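Local coordinates for protein putative tagatose-6-phosphate ketose/aldose isomerase (Escherichia coli, PDB 3C3J) that is of unknown function but combines two SIS domains, each built on a five-stranded parallel sheet flanked by helices, in a two-chain assembly, at residues A[118-123]-A[143-148]; A[105-110]-A[124-129]. All blocks are in the same frame, centred on the assembly; numbering follows the deposited sequence.

Contact 1: residues A[118-123]-A[143-148]; sequences ESVAAV and AGALYQ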
ATOM      1  N   GLU A 118      18.341   5.217  -5.805  1.00 15.19           N
ATOM      2  CA  GLU A 118      17.441   4.074  -5.936  1.00 15.90           C
ATOM      3  C   GLU A 118      16.980   3.864  -7.367  1.00 15.31           C
ATOM      4  O   GLU A 118      16.776   2.721  -7.781  1.00 14.49           O
ATOM      5  CB  GLU A 118      16.231   4.222  -5.028  1.00 15.94           C
ATOM      6  CG  GLU A 118      16.629   4.348  -3.586  1.00 19.57           C
ATOM      7  CD  GLU A 118      16.506   5.762  -3.074  1.00 25.74           C
ATOM      8  OE1 GLU A 118      16.952   6.759  -3.740  1.00 25.93           O
ATOM      9  OE2 GLU A 118      15.952   5.846  -1.975  1.00 28.14           O
ATOM     10  N   SER A 119      16.803   4.948  -8.117  1.00 14.76           N
ATOM     11  CA  SER A 119      16.385   4.822  -9.527  1.00 15.14           C
ATOM     12  C   SER A 119      17.433   4.051 -10.341  1.00 14.38           C
ATOM     13  O   SER A 119      17.109   3.091 -11.058  1.00 14.17           O
ATOM     14  CB  SER A 119      16.119   6.207 -10.157  1.00 15.25           C
ATOM     15  OG  SER A 119      14.972   6.805  -9.549  1.00 16.21           O
ATOM     16  N   VAL A 120      18.684   4.461 -10.216  1.00 14.20           N
ATOM     17  CA  VAL A 120      19.782   3.835 -10.936  1.00 14.82           C
ATOM     18  C   VAL A 120      20.028   2.416 -10.431  1.00 14.15           C
ATOM     19  O   VAL A 120      20.226   1.488 -11.213  1.00 14.94           O
ATOM     20  CB  VAL A 120      21.068   4.703 -10.820  1.00 15.61           C
ATOM     21  CG1 VAL A 120      22.222   4.032 -11.542  1.00 17.95           C
ATOM     22  CG2 VAL A 120      20.811   6.121 -11.405  1.00 17.99           C
ATOM     23  N   ALA A 121      19.985   2.248  -9.122  1.00 13.41           N
ATOM     24  CA  ALA A 121      20.134   0.932  -8.503  1.00 13.52           C
ATOM     25  C   ALA A 121      19.044  -0.046  -8.961  1.00 12.92           C
ATOM     26  O   ALA A 121      19.357  -1.182  -9.247  1.00 12.10           O
ATOM     27  CB  ALA A 121      20.159   1.062  -6.992  1.00 13.04           C
ATOM     28  N   ALA A 122      17.788   0.407  -9.066  1.00 11.93           N
ATOM     29  CA  ALA A 122      16.709  -0.473  -9.539  1.00 12.43           C
ATOM     30  C   ALA A 122      16.932  -0.956 -10.990  1.00 12.44           C
ATOM     31  O   ALA A 122      16.702  -2.136 -11.316  1.00 12.21           O
ATOM     32  CB  ALA A 122      15.340   0.204  -9.368  1.00 11.79           C
ATOM     33  N   VAL A 123      17.403  -0.057 -11.844  1.00 12.57           N
ATOM     34  CA  VAL A 123      17.734  -0.390 -13.223  1.00 13.23           C
ATOM     35  C   VAL A 123      18.828  -1.483 -13.265  1.00 12.95           C
ATOM     36  O   VAL A 123      18.692  -2.490 -13.981  1.00 12.64           O
ATOM     37  CB  VAL A 123      18.138   0.886 -14.033  1.00 12.32           C
ATOM     38  CG1 VAL A 123      18.776   0.524 -15.396  1.00 12.87           C
ATOM     39  CG2 VAL A 123      16.915   1.797 -14.266  1.00 12.53           C
ATOM     40  N   ALA A 143      20.039  15.321 -18.500  1.00 20.21           N
ATOM     41  CA  ALA A 143      21.402  15.027 -18.062  1.00 20.82           C
ATOM     42  C   ALA A 143      21.457  13.944 -16.960  1.00 21.03           C
ATOM     43  O   ALA A 143      22.543  13.545 -16.555  1.00 21.68           O
ATOM     44  CB  ALA A 143      22.068  16.299 -17.580  1.00 20.27           C
ATOM     45  N   GLY A 144      20.303  13.468 -16.485  1.00 20.43           N
ATOM     46  CA  GLY A 144      20.275  12.452 -15.444  1.00 20.19           C
ATOM     47  C   GLY A 144      20.679  11.092 -15.942  1.00 19.07           C
ATOM     48  O   GLY A 144      20.576  10.788 -17.113  1.00 18.65           O
ATOM     49  N   ALA A 145      21.141  10.266 -15.009  1.00 20.59           N
ATOM     50  CA  ALA A 145      21.540   8.887 -15.238  1.00 20.43           C
ATOM     51  C   ALA A 145      20.466   8.057 -15.931  1.00 20.72           C
ATOM     52  O   ALA A 145      20.769   7.366 -16.897  1.00 21.72           O
ATOM     53  CB  ALA A 145      21.913   8.259 -13.900  1.00 21.25           C
ATOM     54  N   LEU A 146      19.206   8.148 -15.482  1.00 20.51           N
ATOM     55  CA  LEU A 146      18.142   7.377 -16.123  1.00 19.70           C
ATOM     56  C   LEU A 146      18.107   7.637 -17.619  1.00 20.15           C
ATOM     57  O   LEU A 146      18.080   6.691 -18.429  1.00 19.32           O
ATOM     58  CB  LEU A 146      16.752   7.693 -15.530  1.00 20.43           C
ATOM     59  CG  LEU A 146      16.276   7.029 -14.250  1.00 18.43           C
ATOM     60  CD1 LEU A 146      14.811   7.502 -13.902  1.00 16.35           C
ATOM     61  CD2 LEU A 146      16.411   5.506 -14.315  1.00 17.74           C
ATOM     62  N   TYR A 147      18.107   8.925 -17.992  1.00 19.11           N
ATOM     63  CA  TYR A 147      18.011   9.279 -19.396  1.00 20.05           C
ATOM     64  C   TYR A 147      19.290   8.850 -20.136  1.00 19.65           C
ATOM     65  O   TYR A 147      19.243   8.190 -21.157  1.00 19.34           O
ATOM     66  CB  TYR A 147      17.750  10.785 -19.580  1.00 20.02           C
ATOM     67  CG  TYR A 147      17.317  11.116 -20.982  1.00 20.81           C
ATOM     68  CD1 TYR A 147      16.042  10.784 -21.416  1.00 20.40           C
ATOM     69  CD2 TYR A 147      18.192  11.728 -21.889  1.00 21.86           C
ATOM     70  CE1 TYR A 147      15.632  11.053 -22.701  1.00 21.10           C
ATOM     71  CE2 TYR A 147      17.789  12.005 -23.195  1.00 21.92           C
ATOM     72  CZ  TYR A 147      16.505  11.664 -23.579  1.00 21.73           C
ATOM     73  OH  TYR A 147      16.051  11.910 -24.839  1.00 24.01           O
ATOM     74  N   GLN A 148      20.425   9.249 -19.595  1.00 20.90           N
ATOM     75  CA  GLN A 148      21.718   9.014 -20.267  1.00 22.17           C
ATOM     76  C   GLN A 148      22.078   7.518 -20.380  1.00 23.44           C
ATOM     77  O   GLN A 148      22.510   7.049 -21.451  1.00 23.64           O
ATOM     78  CB  GLN A 148      22.807   9.803 -19.563  1.00 22.12           C
ATOM     79  CG  GLN A 148      22.722  11.297 -19.819  1.00 23.07           C
ATOM     80  CD  GLN A 148      22.961  11.679 -21.278  1.00 22.97           C
ATOM     81  OE1 GLN A 148      23.747  11.036 -21.994  1.00 22.08           O
ATOM     82  NE2 GLN A 148      22.294  12.733 -21.717  1.00 21.85           N
TER
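Helix 117-129 and the opening turn of helix 145-151 come nearest at Val120 and Leu146, whose CA atoms lie 6.5 Å apart. Gly144, the N-cap residue, is still extended (psi 156°), and the helix then begins, with Gln148 N bonded to Gly144 O at 2.9 Å. The contact buries 179 Å² in total and consists of apolar packing.

Two groups of contacts make it up. Val120 and Ala145, both partly exposed, meet methyl to methyl: CG2 of Val120 lies 3.5 Å from CB of Ala145, tighter than ordinary van der Waals contact. With chi1 at 179°, Val120 holds CG1 opposite its own N, and CG2, the branch beside that N, does the touching. The other group centres on Leu146, which is buried and supplies the largest share of buried surface; its two branches have separate partners. CD2 of Leu146 meets CG2 of Val123 at 3.7 Å, the two side chains running at a slant to each other, and also comes within 4.1 Å of the backbone O of Ser119. CD1, extended away from CA by a chi2 of -178°, rests beside CB of Ser119 at 4.2 Å.

Leu146 also touches Ser109 and Pro137, and Val123 touches Ser109 and His135, so both helices lean on strands 105-111 and 133-139. Two neighbouring helices packed side by side on one face of a parallel sheet, each following its own strand, are characteristic of the three-layer alpha/beta/alpha fold of SIS domains, whose sheet here has the strand order 2-1-3-4-5.

Contact 2: residues A[105-110]-A[124-129]; sequences LLLISF and ELANQF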
ATOM      1  N   LEU A 105      11.227  -8.809 -18.893  1.00 13.30           N
ATOM      2  CA  LEU A 105      10.760  -7.659 -18.133  1.00 12.62           C
ATOM      3  C   LEU A 105      10.925  -6.362 -18.916  1.00 11.96           C
ATOM      4  O   LEU A 105      11.963  -6.120 -19.530  1.00 13.29           O
ATOM      5  CB  LEU A 105      11.565  -7.552 -16.838  1.00 11.99           C
ATOM      6  CG  LEU A 105      11.368  -6.317 -15.956  1.00 12.41           C
ATOM      7  CD1 LEU A 105       9.925  -6.185 -15.454  1.00 10.98           C
ATOM      8  CD2 LEU A 105      12.321  -6.316 -14.777  1.00 11.66           C
ATOM      9  N   LEU A 106       9.917  -5.499 -18.834  1.00 11.81           N
ATOM     10  CA  LEU A 106      10.014  -4.129 -19.274  1.00 12.15           C
ATOM     11  C   LEU A 106       9.860  -3.289 -18.009  1.00 12.12           C
ATOM     12  O   LEU A 106       8.807  -3.329 -17.366  1.00 12.15           O
ATOM     13  CB  LEU A 106       8.911  -3.776 -20.273  1.00 12.38           C
ATOM     14  CG  LEU A 106       8.840  -2.297 -20.694  1.00 12.12           C
ATOM     15  CD1 LEU A 106      10.190  -1.788 -21.259  1.00 13.33           C
ATOM     16  CD2 LEU A 106       7.666  -2.026 -21.671  1.00 13.92           C
ATOM     17  N   LEU A 107      10.902  -2.565 -17.655  1.00 12.42           N
ATOM     18  CA  LEU A 107      10.895  -1.725 -16.453  1.00 12.13           C
ATOM     19  C   LEU A 107      10.653  -0.282 -16.847  1.00 12.17           C
ATOM     20  O   LEU A 107      11.456   0.316 -17.588  1.00 11.91           O
ATOM     21  CB  LEU A 107      12.215  -1.840 -15.678  1.00 12.31           C
ATOM     22  CG  LEU A 107      12.253  -1.194 -14.293  1.00 12.79           C
ATOM     23  CD1 LEU A 107      11.241  -1.884 -13.334  1.00 14.14           C
ATOM     24  CD2 LEU A 107      13.686  -1.206 -13.725  1.00 11.97           C
ATOM     25  N   ILE A 108       9.542   0.270 -16.357  1.00 12.70           N
ATOM     26  CA  ILE A 108       9.202   1.672 -16.591  1.00 12.86           C
ATOM     27  C   ILE A 108       9.647   2.464 -15.352  1.00 12.55           C
ATOM     28  O   ILE A 108       9.079   2.316 -14.272  1.00 12.90           O
ATOM     29  CB  ILE A 108       7.712   1.846 -16.865  1.00 13.07           C
ATOM     30  CG1 ILE A 108       7.300   0.998 -18.073  1.00 15.82           C
ATOM     31  CG2 ILE A 108       7.382   3.334 -17.133  1.00 13.55           C
ATOM     32  CD1 ILE A 108       5.844   0.689 -18.076  1.00 17.59           C
ATOM     33  N   SER A 109      10.722   3.229 -15.493  1.00 12.46           N
ATOM     34  CA  SER A 109      11.355   3.897 -14.347  1.00 13.40           C
ATOM     35  C   SER A 109      10.968   5.370 -14.386  1.00 14.20           C
ATOM     36  O   SER A 109      11.304   6.066 -15.329  1.00 15.62           O
ATOM     37  CB  SER A 109      12.884   3.763 -14.419  1.00 13.61           C
ATOM     38  OG  SER A 109      13.347   2.443 -14.107  1.00 15.01           O
ATOM     39  N   PHE A 110      10.257   5.838 -13.363  1.00 14.30           N
ATOM     40  CA  PHE A 110       9.955   7.247 -13.177  1.00 14.68           C
ATOM     41  C   PHE A 110      11.002   7.924 -12.300  1.00 15.63           C
ATOM     42  O   PHE A 110      11.338   7.432 -11.234  1.00 16.77           O
ATOM     43  CB  PHE A 110       8.582   7.387 -12.516  1.00 14.40           C
ATOM     44  CG  PHE A 110       7.468   6.837 -13.331  1.00 14.01           C
ATOM     45  CD1 PHE A 110       7.050   7.487 -14.475  1.00 14.11           C
ATOM     46  CD2 PHE A 110       6.822   5.660 -12.958  1.00 15.11           C
ATOM     47  CE1 PHE A 110       6.012   6.993 -15.236  1.00 13.90           C
ATOM     48  CE2 PHE A 110       5.767   5.147 -13.735  1.00 17.09           C
ATOM     49  CZ  PHE A 110       5.370   5.812 -14.873  1.00 15.62           C
ATOM     50  N   GLU A 124      19.886  -1.279 -12.493  1.00 13.65           N
ATOM     51  CA  GLU A 124      21.033  -2.198 -12.471  1.00 15.01           C
ATOM     52  C   GLU A 124      20.616  -3.564 -11.944  1.00 13.94           C
ATOM     53  O   GLU A 124      21.013  -4.597 -12.481  1.00 13.33           O
ATOM     54  CB  GLU A 124      22.166  -1.627 -11.589  1.00 15.89           C
ATOM     55  CG  GLU A 124      22.837  -0.325 -12.131  1.00 18.76           C
ATOM     56  CD  GLU A 124      23.810   0.353 -11.105  1.00 21.05           C
ATOM     57  OE1 GLU A 124      23.738   0.050  -9.879  1.00 31.75           O
ATOM     58  OE2 GLU A 124      24.638   1.216 -11.507  1.00 28.59           O
ATOM     59  N   LEU A 125      19.800  -3.558 -10.885  1.00 12.91           N
ATOM     60  CA  LEU A 125      19.316  -4.796 -10.292  1.00 12.90           C
ATOM     61  C   LEU A 125      18.416  -5.577 -11.262  1.00 12.89           C
ATOM     62  O   LEU A 125      18.565  -6.800 -11.398  1.00 11.86           O
ATOM     63  CB  LEU A 125      18.613  -4.476  -8.979  1.00 12.79           C
ATOM     64  CG  LEU A 125      19.503  -4.214  -7.757  1.00 11.74           C
ATOM     65  CD1 LEU A 125      18.650  -3.540  -6.643  1.00 11.77           C
ATOM     66  CD2 LEU A 125      20.129  -5.529  -7.260  1.00 13.35           C
ATOM     67  N   ALA A 126      17.560  -4.862 -11.993  1.00 11.79           N
ATOM     68  CA  ALA A 126      16.676  -5.491 -12.963  1.00 13.16           C
ATOM     69  C   ALA A 126      17.523  -6.149 -14.061  1.00 13.62           C
ATOM     70  O   ALA A 126      17.297  -7.321 -14.405  1.00 13.51           O
ATOM     71  CB  ALA A 126      15.676  -4.493 -13.535  1.00 12.47           C
ATOM     72  N   ASN A 127      18.543  -5.437 -14.540  1.00 13.98           N
ATOM     73  CA  ASN A 127      19.478  -6.000 -15.525  1.00 14.64           C
ATOM     74  C   ASN A 127      20.250  -7.220 -14.986  1.00 14.94           C
ATOM     75  O   ASN A 127      20.417  -8.214 -15.692  1.00 15.64           O
ATOM     76  CB  ASN A 127      20.495  -4.956 -15.991  1.00 15.07           C
ATOM     77  CG  ASN A 127      19.917  -3.936 -16.936  1.00 15.77           C
ATOM     78  OD1 ASN A 127      18.986  -4.211 -17.701  1.00 16.97           O
ATOM     79  ND2 ASN A 127      20.497  -2.744 -16.912  1.00 17.63           N
ATOM     80  N   GLN A 128      20.702  -7.141 -13.739  1.00 14.36           N
ATOM     81  CA  GLN A 128      21.395  -8.254 -13.085  1.00 15.35           C
ATOM     82  C   GLN A 128      20.505  -9.488 -12.911  1.00 14.45           C
ATOM     83  O   GLN A 128      20.953 -10.617 -13.161  1.00 13.89           O
ATOM     84  CB  GLN A 128      21.900  -7.834 -11.711  1.00 15.22           C
ATOM     85  CG  GLN A 128      23.198  -7.088 -11.673  1.00 18.51           C
ATOM     86  CD  GLN A 128      23.591  -6.805 -10.211  1.00 18.80           C
ATOM     87  OE1 GLN A 128      24.383  -7.541  -9.588  1.00 28.56           O
ATOM     88  NE2 GLN A 128      22.989  -5.794  -9.652  1.00 22.05           N
ATOM     89  N   PHE A 129      19.265  -9.274 -12.464  1.00 13.81           N
ATOM     90  CA  PHE A 129      18.352 -10.383 -12.146  1.00 14.03           C
ATOM     91  C   PHE A 129      17.640 -11.002 -13.363  1.00 14.09           C
ATOM     92  O   PHE A 129      17.398 -12.205 -13.382  1.00 14.25           O
ATOM     93  CB  PHE A 129      17.287  -9.959 -11.127  1.00 14.58           C
ATOM     94  CG  PHE A 129      17.727 -10.083  -9.697  1.00 14.18           C
ATOM     95  CD1 PHE A 129      18.646  -9.221  -9.164  1.00 14.30           C
ATOM     96  CD2 PHE A 129      17.201 -11.078  -8.872  1.00 16.37           C
ATOM     97  CE1 PHE A 129      19.054  -9.366  -7.832  1.00 16.55           C
ATOM     98  CE2 PHE A 129      17.616 -11.217  -7.568  1.00 16.46           C
ATOM     99  CZ  PHE A 129      18.524 -10.357  -7.048  1.00 16.26           C
TER
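Ala126 points its methyl at strand 105-111 and is met there by two leucines, Leu105 and Leu107. The nearest CA atoms, those of Leu107 and Ala126, are 7.7 Å apart, a separation bridged by one long side chain from the strand and one short one from the helix. CB of Ala126 lies 3.8 Å from CD2 of Leu107 and 4.0 Å from CD2 of Leu105. These are ordinary apolar distances, so the fit is close without strain.

The two leucines share nearly one conformation. Each has CG swung opposite its own backbone N (chi1 173° in Leu105 and -170° in Leu107), and in each a chi2 near 60° leaves CD2 as the branch extended away from CA. CD2 is therefore the farthest-reaching atom of both side chains, and it is the one that touches the helix. Because the residues are two apart on a strand, both leave it from the same face. CB of Leu105 lies 5.9 Å from CB of Leu107, and CD2 of Leu105 lies 5.4 Å from CD2 of Leu107, hence the side chains stand almost side by side, with the alanine methyl set against both tips. Ala126 accounts for over half of the 95 Å² buried here, since its single methyl meets both leucines.

Leu106, between them, turns to the other face of the sheet and packs on Phe187 of helix 174-187. The strand's backbone is bonded to strand 133-139 through Leu105 and Leu107 and to strand 55-59 through Leu106. Strand 105-111 thus lies inside the sheet, with helix 117-129 covering one face and helix 174-187 the other.

The centres of contacts 1 and 2 are 10 Å apart, and helix 117-129 serves both: its 118-123 part packs on helix 145-151, its 124-129 part on strand 105-111. Along the chain the segments alternate, 105-110, 118-123, 124-129 and 143-148, so the contacts interlock. Ser109 joins them directly, its OG lying 3.6 Å from CG2 of Val123 and its CB 3.9 Å from CD2 of Leu146. Contact 2 packs the helix of the beta-alpha-beta unit 105-111, 117-129, 133-139 against its first strand, while contact 1 sets the next helix beside it. Together they build one helical layer over the parallel sheet of the first SIS domain.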